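Local coordinates for enhancer of mRNA-decapping protein 4 homolog (Drosophila melanogaster, PDB 2VXG) that appears to act in mRNA decapping during mRNA decay and is needed to silence a subset of endogenous microRNA targets, at residues L52-L57 and L84-A89; V56-I61 and E95-V100. All coordinates share one frame; numbering follows the deposited sequence.

Contact 1: L52-L57 and L84-A89; sequences LEQKVL and LAINMA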
ATOM      1  N   LEU A  52      -1.313   6.897  -9.066  1.00 23.48           N
ATOM      2  CA  LEU A  52      -0.351   5.786  -8.974  1.00 22.90           C
ATOM      3  C   LEU A  52      -0.662   4.652  -9.956  1.00 22.25           C
ATOM      4  O   LEU A  52      -1.794   4.209 -10.086  1.00 21.15           O
ATOM      5  CB  LEU A  52      -0.312   5.253  -7.546  1.00 22.59           C
ATOM      6  CG  LEU A  52       0.151   6.283  -6.519  1.00 23.77           C
ATOM      7  CD1 LEU A  52       0.148   5.636  -5.124  1.00 26.68           C
ATOM      8  CD2 LEU A  52       1.547   6.813  -6.850  1.00 24.21           C
ATOM      9  N   GLU A  53       0.374   4.230 -10.676  1.00 21.27           N
ATOM     10  CA  GLU A  53       0.342   3.074 -11.545  1.00 20.66           C
ATOM     11  C   GLU A  53      -0.240   1.894 -10.811  1.00 19.21           C
ATOM     12  O   GLU A  53      -0.010   1.760  -9.618  1.00 19.27           O
ATOM     13  CB  GLU A  53       1.789   2.702 -11.880  1.00 21.27           C
ATOM     14  CG  GLU A  53       2.350   3.514 -12.946  1.00 23.19           C
ATOM     15  CD  GLU A  53       3.813   3.342 -13.058  1.00 22.10           C
ATOM     16  OE1 GLU A  53       4.402   2.532 -12.305  1.00 21.57           O
ATOM     17  OE2 GLU A  53       4.385   4.037 -13.891  1.00 28.89           O
ATOM     18  N   GLN A  54      -0.923   1.003 -11.521  1.00 18.67           N
ATOM     19  CA  GLN A  54      -1.385  -0.252 -10.920  1.00 17.27           C
ATOM     20  C   GLN A  54      -0.254  -1.084 -10.305  1.00 17.20           C
ATOM     21  O   GLN A  54      -0.440  -1.671  -9.232  1.00 15.39           O
ATOM     22  CB  GLN A  54      -2.124  -1.116 -11.928  1.00 17.02           C
ATOM     23  CG  GLN A  54      -3.458  -0.515 -12.408  1.00 16.53           C
ATOM     24  CD  GLN A  54      -4.522  -0.663 -11.397  1.00 19.52           C
ATOM     25  OE1 GLN A  54      -4.935  -1.796 -11.077  1.00 17.69           O
ATOM     26  NE2 GLN A  54      -5.021   0.479 -10.889  1.00 16.76           N
ATOM     27  N   LYS A  55       0.892  -1.154 -10.993  1.00 16.53           N
ATOM     28  CA  LYS A  55       2.020  -1.920 -10.479  1.00 16.84           C
ATOM     29  C   LYS A  55       2.534  -1.355  -9.142  1.00 15.85           C
ATOM     30  O   LYS A  55       2.969  -2.103  -8.296  1.00 16.30           O
ATOM     31  CB  LYS A  55       3.122  -2.141 -11.524  1.00 16.62           C
ATOM     32  CG  LYS A  55       4.029  -0.951 -11.911  1.00 17.96           C
ATOM     33  CD  LYS A  55       5.140  -1.368 -12.905  1.00 19.15           C
ATOM     34  CE  LYS A  55       5.650  -0.130 -13.687  1.00 21.52           C
ATOM     35  NZ  LYS A  55       5.927  -0.477 -15.081  1.00 29.48           N
ATOM     36  N   VAL A  56       2.441  -0.042  -8.974  1.00 16.00           N
ATOM     37  CA  VAL A  56       2.843   0.651  -7.755  1.00 15.30           C
ATOM     38  C   VAL A  56       1.822   0.356  -6.664  1.00 14.18           C
ATOM     39  O   VAL A  56       2.177   0.075  -5.539  1.00 14.28           O
ATOM     40  CB  VAL A  56       2.975   2.171  -7.971  1.00 14.46           C
ATOM     41  CG1 VAL A  56       2.949   2.920  -6.639  1.00 13.64           C
ATOM     42  CG2 VAL A  56       4.255   2.526  -8.827  1.00 13.29           C
ATOM     43  N   LEU A  57       0.556   0.397  -7.009  1.00 14.60           N
ATOM     44  CA  LEU A  57      -0.483   0.102  -6.015  1.00 14.93           C
ATOM     45  C   LEU A  57      -0.322  -1.297  -5.441  1.00 14.93           C
ATOM     46  O   LEU A  57      -0.396  -1.457  -4.215  1.00 15.95           O
ATOM     47  CB  LEU A  57      -1.882   0.271  -6.625  1.00 16.12           C
ATOM     48  CG  LEU A  57      -2.307   1.687  -6.984  1.00 15.08           C
ATOM     49  CD1 LEU A  57      -3.531   1.665  -7.822  1.00 19.19           C
ATOM     50  CD2 LEU A  57      -2.528   2.502  -5.730  1.00 19.27           C
ATOM     51  N   LEU A  84      -8.931   0.087  -3.148  1.00 17.78           N
ATOM     52  CA  LEU A  84     -10.043   0.743  -3.880  1.00 18.79           C
ATOM     53  C   LEU A  84      -9.625   1.225  -5.259  1.00 18.76           C
ATOM     54  O   LEU A  84     -10.468   1.369  -6.112  1.00 18.83           O
ATOM     55  CB  LEU A  84     -10.620   1.906  -3.084  1.00 17.81           C
ATOM     56  CG  LEU A  84     -11.323   1.579  -1.756  1.00 19.57           C
ATOM     57  CD1 LEU A  84     -11.740   2.848  -1.081  1.00 19.41           C
ATOM     58  CD2 LEU A  84     -12.560   0.661  -1.975  1.00 20.59           C
ATOM     59  N   ALA A  85      -8.328   1.478  -5.454  1.00 19.66           N
ATOM     60  CA  ALA A  85      -7.784   1.914  -6.762  1.00 19.79           C
ATOM     61  C   ALA A  85      -7.408   0.784  -7.720  1.00 20.25           C
ATOM     62  O   ALA A  85      -7.100   1.045  -8.909  1.00 20.38           O
ATOM     63  CB  ALA A  85      -6.572   2.815  -6.550  1.00 19.18           C
ATOM     64  N   ILE A  86      -7.398  -0.455  -7.237  1.00 20.65           N
ATOM     65  CA  ILE A  86      -7.177  -1.609  -8.115  1.00 21.61           C
ATOM     66  C   ILE A  86      -8.188  -1.626  -9.271  1.00 22.25           C
ATOM     67  O   ILE A  86      -9.411  -1.618  -9.061  1.00 22.39           O
ATOM     68  CB  ILE A  86      -7.302  -2.948  -7.375  1.00 20.74           C
ATOM     69  CG1 ILE A  86      -6.203  -3.147  -6.348  1.00 21.43           C
ATOM     70  CG2 ILE A  86      -7.233  -4.138  -8.352  1.00 21.11           C
ATOM     71  CD1 ILE A  86      -6.328  -4.531  -5.628  1.00 22.43           C
ATOM     72  N   ASN A  87      -7.671  -1.655 -10.497  1.00 23.16           N
ATOM     73  CA  ASN A  87      -8.500  -1.673 -11.679  1.00 23.37           C
ATOM     74  C   ASN A  87      -8.477  -3.072 -12.246  1.00 24.30           C
ATOM     75  O   ASN A  87      -7.498  -3.496 -12.866  1.00 23.71           O
ATOM     76  CB  ASN A  87      -8.032  -0.659 -12.729  1.00 23.24           C
ATOM     77  CG  ASN A  87      -8.714  -0.862 -14.072  1.00 23.75           C
ATOM     78  OD1 ASN A  87      -9.811  -1.415 -14.144  1.00 22.75           O
ATOM     79  ND2 ASN A  87      -8.076  -0.410 -15.136  1.00 24.08           N
ATOM     80  N   MET A  88      -9.565  -3.793 -12.025  1.00 25.32           N
ATOM     81  CA  MET A  88      -9.654  -5.186 -12.452  1.00 26.59           C
ATOM     82  C   MET A  88      -9.851  -5.372 -13.967  1.00 26.53           C
ATOM     83  O   MET A  88      -9.831  -6.503 -14.440  1.00 27.86           O
ATOM     84  CB  MET A  88     -10.748  -5.944 -11.653  1.00 28.02           C
ATOM     85  CG  MET A  88     -10.405  -6.274 -10.167  1.00 31.22           C
ATOM     86  SD  MET A  88      -8.741  -7.001  -9.878  1.00 41.62           S
ATOM     87  CE  MET A  88      -8.995  -8.682 -10.477  1.00 37.50           C
ATOM     88  N   ALA A  89     -10.029  -4.281 -14.720  1.00 26.08           N
ATOM     89  CA  ALA A  89     -10.020  -4.327 -16.182  1.00 25.12           C
ATOM     90  C   ALA A  89      -8.609  -4.318 -16.744  1.00 24.83           C
ATOM     91  O   ALA A  89      -8.403  -4.624 -17.921  1.00 25.14           O
ATOM     92  CB  ALA A  89     -10.813  -3.167 -16.770  1.00 25.70           C
TER
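Gln54, in the first turn of helix 54-66, and Ile86, where the chain leaves helix 73-85, bring their CA atoms to 6.6 Å. In this all-helical C-terminal domain of Ge-1, the contact joins the start of one helix of a helical hairpin to the exit of its partner helix. The primary amide of Gln54 bridges the backbone on both sides of Ile86. Gln54 NE2 donates to Ala85 O at 2.9 Å, with the acceptor lying in the amide plane. Gln54 OE1 accepts from Asn87 N at 2.8 Å, almost straight at the hydrogen (170°), although the donor is tilted from the carbonyl plane. A bend at chi2 (-76°) swings the amide across toward this backbone, and a further bond from OE1 to Thr93 OG1 of helix 91-114 gives the oxygen two partners and should limit turning of the amide. Beside the polar bridge, Leu57 presses CD1 onto Ala85 CB at 3.5 Å, tight for two methyl groups, while CD2 keeps a wider margin. Asn87 sets its side-chain amide steeply against that of Gln54 and folds back on its own backbone in an Asx turn, OD1 accepting from Ala89 N at 2.9 Å from above the carbonyl plane.

Contact 2: V56-I61 and E95-V100; sequences VLLSLI and EHAPKV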
ATOM      1  N   VAL A  56       2.441  -0.042  -8.974  1.00 16.00           N
ATOM      2  CA  VAL A  56       2.843   0.651  -7.755  1.00 15.30           C
ATOM      3  C   VAL A  56       1.822   0.356  -6.664  1.00 14.18           C
ATOM      4  O   VAL A  56       2.177   0.075  -5.539  1.00 14.28           O
ATOM      5  CB  VAL A  56       2.975   2.171  -7.971  1.00 14.46           C
ATOM      6  CG1 VAL A  56       2.949   2.920  -6.639  1.00 13.64           C
ATOM      7  CG2 VAL A  56       4.255   2.526  -8.827  1.00 13.29           C
ATOM      8  N   LEU A  57       0.556   0.397  -7.009  1.00 14.60           N
ATOM      9  CA  LEU A  57      -0.483   0.102  -6.015  1.00 14.93           C
ATOM     10  C   LEU A  57      -0.322  -1.297  -5.441  1.00 14.93           C
ATOM     11  O   LEU A  57      -0.396  -1.457  -4.215  1.00 15.95           O
ATOM     12  CB  LEU A  57      -1.882   0.271  -6.625  1.00 16.12           C
ATOM     13  CG  LEU A  57      -2.307   1.687  -6.984  1.00 15.08           C
ATOM     14  CD1 LEU A  57      -3.531   1.665  -7.822  1.00 19.19           C
ATOM     15  CD2 LEU A  57      -2.528   2.502  -5.730  1.00 19.27           C
ATOM     16  N   LEU A  58      -0.111  -2.307  -6.303  1.00 15.01           N
ATOM     17  CA  LEU A  58      -0.009  -3.732  -5.861  1.00 14.89           C
ATOM     18  C   LEU A  58       1.253  -4.001  -5.027  1.00 15.49           C
ATOM     19  O   LEU A  58       1.246  -4.779  -4.087  1.00 14.81           O
ATOM     20  CB  LEU A  58      -0.067  -4.690  -7.035  1.00 15.16           C
ATOM     21  CG  LEU A  58      -1.436  -4.825  -7.741  1.00 15.57           C
ATOM     22  CD1 LEU A  58      -1.414  -5.637  -9.051  1.00 14.59           C
ATOM     23  CD2 LEU A  58      -2.551  -5.327  -6.795  1.00 14.47           C
ATOM     24  N   SER A  59       2.346  -3.354  -5.390  1.00 14.95           N
ATOM     25  CA  SER A  59       3.600  -3.387  -4.596  1.00 15.44           C
ATOM     26  C   SER A  59       3.455  -2.718  -3.209  1.00 15.68           C
ATOM     27  O   SER A  59       3.927  -3.243  -2.209  1.00 15.74           O
ATOM     28  CB  SER A  59       4.716  -2.704  -5.399  1.00 15.12           C
ATOM     29  OG  SER A  59       5.961  -2.651  -4.688  1.00 15.05           O
ATOM     30  N   LEU A  60       2.825  -1.559  -3.172  1.00 16.67           N
ATOM     31  CA  LEU A  60       2.545  -0.844  -1.935  1.00 17.24           C
ATOM     32  C   LEU A  60       1.691  -1.729  -1.035  1.00 17.17           C
ATOM     33  O   LEU A  60       2.016  -1.914   0.150  1.00 16.09           O
ATOM     34  CB  LEU A  60       1.848   0.491  -2.252  1.00 17.18           C
ATOM     35  CG  LEU A  60       1.532   1.509  -1.177  1.00 18.94           C
ATOM     36  CD1 LEU A  60       2.891   1.881  -0.526  1.00 20.29           C
ATOM     37  CD2 LEU A  60       0.827   2.758  -1.783  1.00 20.17           C
ATOM     38  N   ILE A  61       0.662  -2.350  -1.610  1.00 17.35           N
ATOM     39  CA  ILE A  61      -0.188  -3.283  -0.849  1.00 17.73           C
ATOM     40  C   ILE A  61       0.660  -4.437  -0.259  1.00 18.38           C
ATOM     41  O   ILE A  61       0.531  -4.764   0.945  1.00 17.84           O
ATOM     42  CB  ILE A  61      -1.343  -3.906  -1.706  1.00 17.67           C
ATOM     43  CG1 ILE A  61      -2.468  -2.875  -1.908  1.00 19.57           C
ATOM     44  CG2 ILE A  61      -1.926  -5.144  -1.005  1.00 17.59           C
ATOM     45  CD1 ILE A  61      -3.479  -3.275  -3.000  1.00 17.42           C
ATOM     46  N   GLU A  95      -4.358 -10.627 -13.722  1.00 21.60           N
ATOM     47  CA  GLU A  95      -3.482 -11.780 -13.515  1.00 22.06           C
ATOM     48  C   GLU A  95      -2.711 -11.724 -12.185  1.00 21.65           C
ATOM     49  O   GLU A  95      -2.551 -12.735 -11.498  1.00 21.01           O
ATOM     50  CB  GLU A  95      -2.461 -11.830 -14.646  1.00 21.93           C
ATOM     51  CG  GLU A  95      -1.588 -13.069 -14.637  1.00 23.56           C
ATOM     52  CD  GLU A  95      -0.245 -12.901 -15.332  1.00 24.31           C
ATOM     53  OE1 GLU A  95       0.458 -13.918 -15.441  1.00 30.06           O
ATOM     54  OE2 GLU A  95       0.114 -11.778 -15.742  1.00 26.13           O
ATOM     55  N   HIS A  96      -2.223 -10.545 -11.825  1.00 21.02           N
ATOM     56  CA  HIS A  96      -1.354 -10.397 -10.653  1.00 20.95           C
ATOM     57  C   HIS A  96      -2.131 -10.141  -9.352  1.00 20.76           C
ATOM     58  O   HIS A  96      -1.720 -10.602  -8.302  1.00 18.40           O
ATOM     59  CB  HIS A  96      -0.353  -9.250 -10.896  1.00 20.40           C
ATOM     60  CG  HIS A  96       0.742  -9.154  -9.876  1.00 21.86           C
ATOM     61  ND1 HIS A  96       1.363 -10.263  -9.337  1.00 21.32           N
ATOM     62  CD2 HIS A  96       1.364  -8.078  -9.331  1.00 20.84           C
ATOM     63  CE1 HIS A  96       2.300  -9.875  -8.493  1.00 20.55           C
ATOM     64  NE2 HIS A  96       2.326  -8.556  -8.469  1.00 20.87           N
ATOM     65  N   ALA A  97      -3.251  -9.423  -9.423  1.00 21.00           N
ATOM     66  CA  ALA A  97      -4.026  -9.080  -8.197  1.00 21.49           C
ATOM     67  C   ALA A  97      -4.450 -10.283  -7.365  1.00 22.12           C
ATOM     68  O   ALA A  97      -4.370 -10.248  -6.138  1.00 22.20           O
ATOM     69  CB  ALA A  97      -5.273  -8.239  -8.559  1.00 22.16           C
ATOM     70  N   PRO A  98      -4.965 -11.345  -8.001  1.00 22.59           N
ATOM     71  CA  PRO A  98      -5.323 -12.534  -7.187  1.00 22.90           C
ATOM     72  C   PRO A  98      -4.240 -12.963  -6.216  1.00 23.10           C
ATOM     73  O   PRO A  98      -4.536 -13.203  -5.042  1.00 24.96           O
ATOM     74  CB  PRO A  98      -5.570 -13.611  -8.249  1.00 23.55           C
ATOM     75  CG  PRO A  98      -6.142 -12.807  -9.390  1.00 22.84           C
ATOM     76  CD  PRO A  98      -5.323 -11.545  -9.413  1.00 23.28           C
ATOM     77  N   LYS A  99      -3.007 -13.038  -6.691  1.00 21.98           N
ATOM     78  CA  LYS A  99      -1.893 -13.441  -5.851  1.00 21.79           C
ATOM     79  C   LYS A  99      -1.614 -12.422  -4.786  1.00 20.73           C
ATOM     80  O   LYS A  99      -1.490 -12.773  -3.644  1.00 19.25           O
ATOM     81  CB  LYS A  99      -0.636 -13.701  -6.664  1.00 23.62           C
ATOM     82  CG  LYS A  99      -0.617 -15.074  -7.333  1.00 26.30           C
ATOM     83  CD  LYS A  99      -1.162 -15.046  -8.755  1.00 30.01           C
ATOM     84  CE  LYS A  99      -1.343 -16.469  -9.308  1.00 30.26           C
ATOM     85  NZ  LYS A  99      -2.734 -16.695  -9.852  1.00 33.96           N
ATOM     86  N   VAL A 100      -1.549 -11.140  -5.158  1.00 19.48           N
ATOM     87  CA  VAL A 100      -1.267 -10.090  -4.176  1.00 17.75           C
ATOM     88  C   VAL A 100      -2.363 -10.033  -3.119  1.00 17.17           C
ATOM     89  O   VAL A 100      -2.084  -9.903  -1.957  1.00 14.39           O
ATOM     90  CB  VAL A 100      -1.111  -8.736  -4.876  1.00 17.60           C
ATOM     91  CG1 VAL A 100      -1.039  -7.566  -3.896  1.00 15.11           C
ATOM     92  CG2 VAL A 100       0.116  -8.795  -5.822  1.00 14.90           C
TER
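Leu58 pushes its forked end into a shallow hollow formed by His96, Ala97 and Val100, so the contact between segments 56-61 and 95-100 rests on shape, mostly between aliphatic groups. With CG anti to its carbonyl carbon (chi1 -71°), Leu58 reaches toward the second helix and splits the work between its methyls. Leu58 CD1 slips past the His96 side chain and comes obliquely to the ring, 3.7 Å from His96 CD2. Leu58 CD2 goes to the other wall, where Val100 CG1 stands at 4.0 Å and Ala97 CB a little farther off, at 4.4 Å. In return, Val100 makes the opposing bump: its CG1 enters the notch between Leu58 and Ile61, 3.6 Å from Leu58 O and 3.9 Å from Ile61 CG2. The two segment axes run nearly parallel, 11° apart, at a separation of 10.5 Å that these branched side chains span. Such a parallel pair, with the antiparallel helix 73-85 between them in the chain, is consistent with the stacked alpha-alpha architecture of the TPR-like clan to which this family belongs. Replacing Leu58 by an alanine would probably leave the hollow between His96 CD2 and Val100 CG1 unfilled and the imidazole freer to turn. Within the second helix the hollow is shaped locally. Val100 holds CG1 anti to its backbone N (chi1 171°), toward Ile61, while CG2 lies over one face of the His96 ring, 3.4 Å above its plane and offset toward the rim. Pro98, lacking an N-H, kinks the helix here; Pro98 O still bonds Thr102 OG1, a phosphorylation site unmodified in this structure, and Val100 N resumes the backbone pattern by donating to His96 O at 3.2 Å.

How the contacts relate
Contacts 1 and 2 start from the same helix, 54-66, and share Val56 and Leu57; their centres are about 8 Å apart, on the same side of the chain's centre. Their second segments follow one another in the chain: contact 1 uses the end of helix 73-85 and the turn beyond it, contact 2 the early part of helix 91-114. Three packing touches join them: Ile86 CD1 meets Leu58 CD2 at 4.0 Å and Ile61 CD1 at 4.1 Å, while Met88 SD reaches Ala97 CB at 3.9 Å. Ile86 therefore sits where the three helices converge. The C-terminal region as a whole presents conserved structural features required for P-body localization.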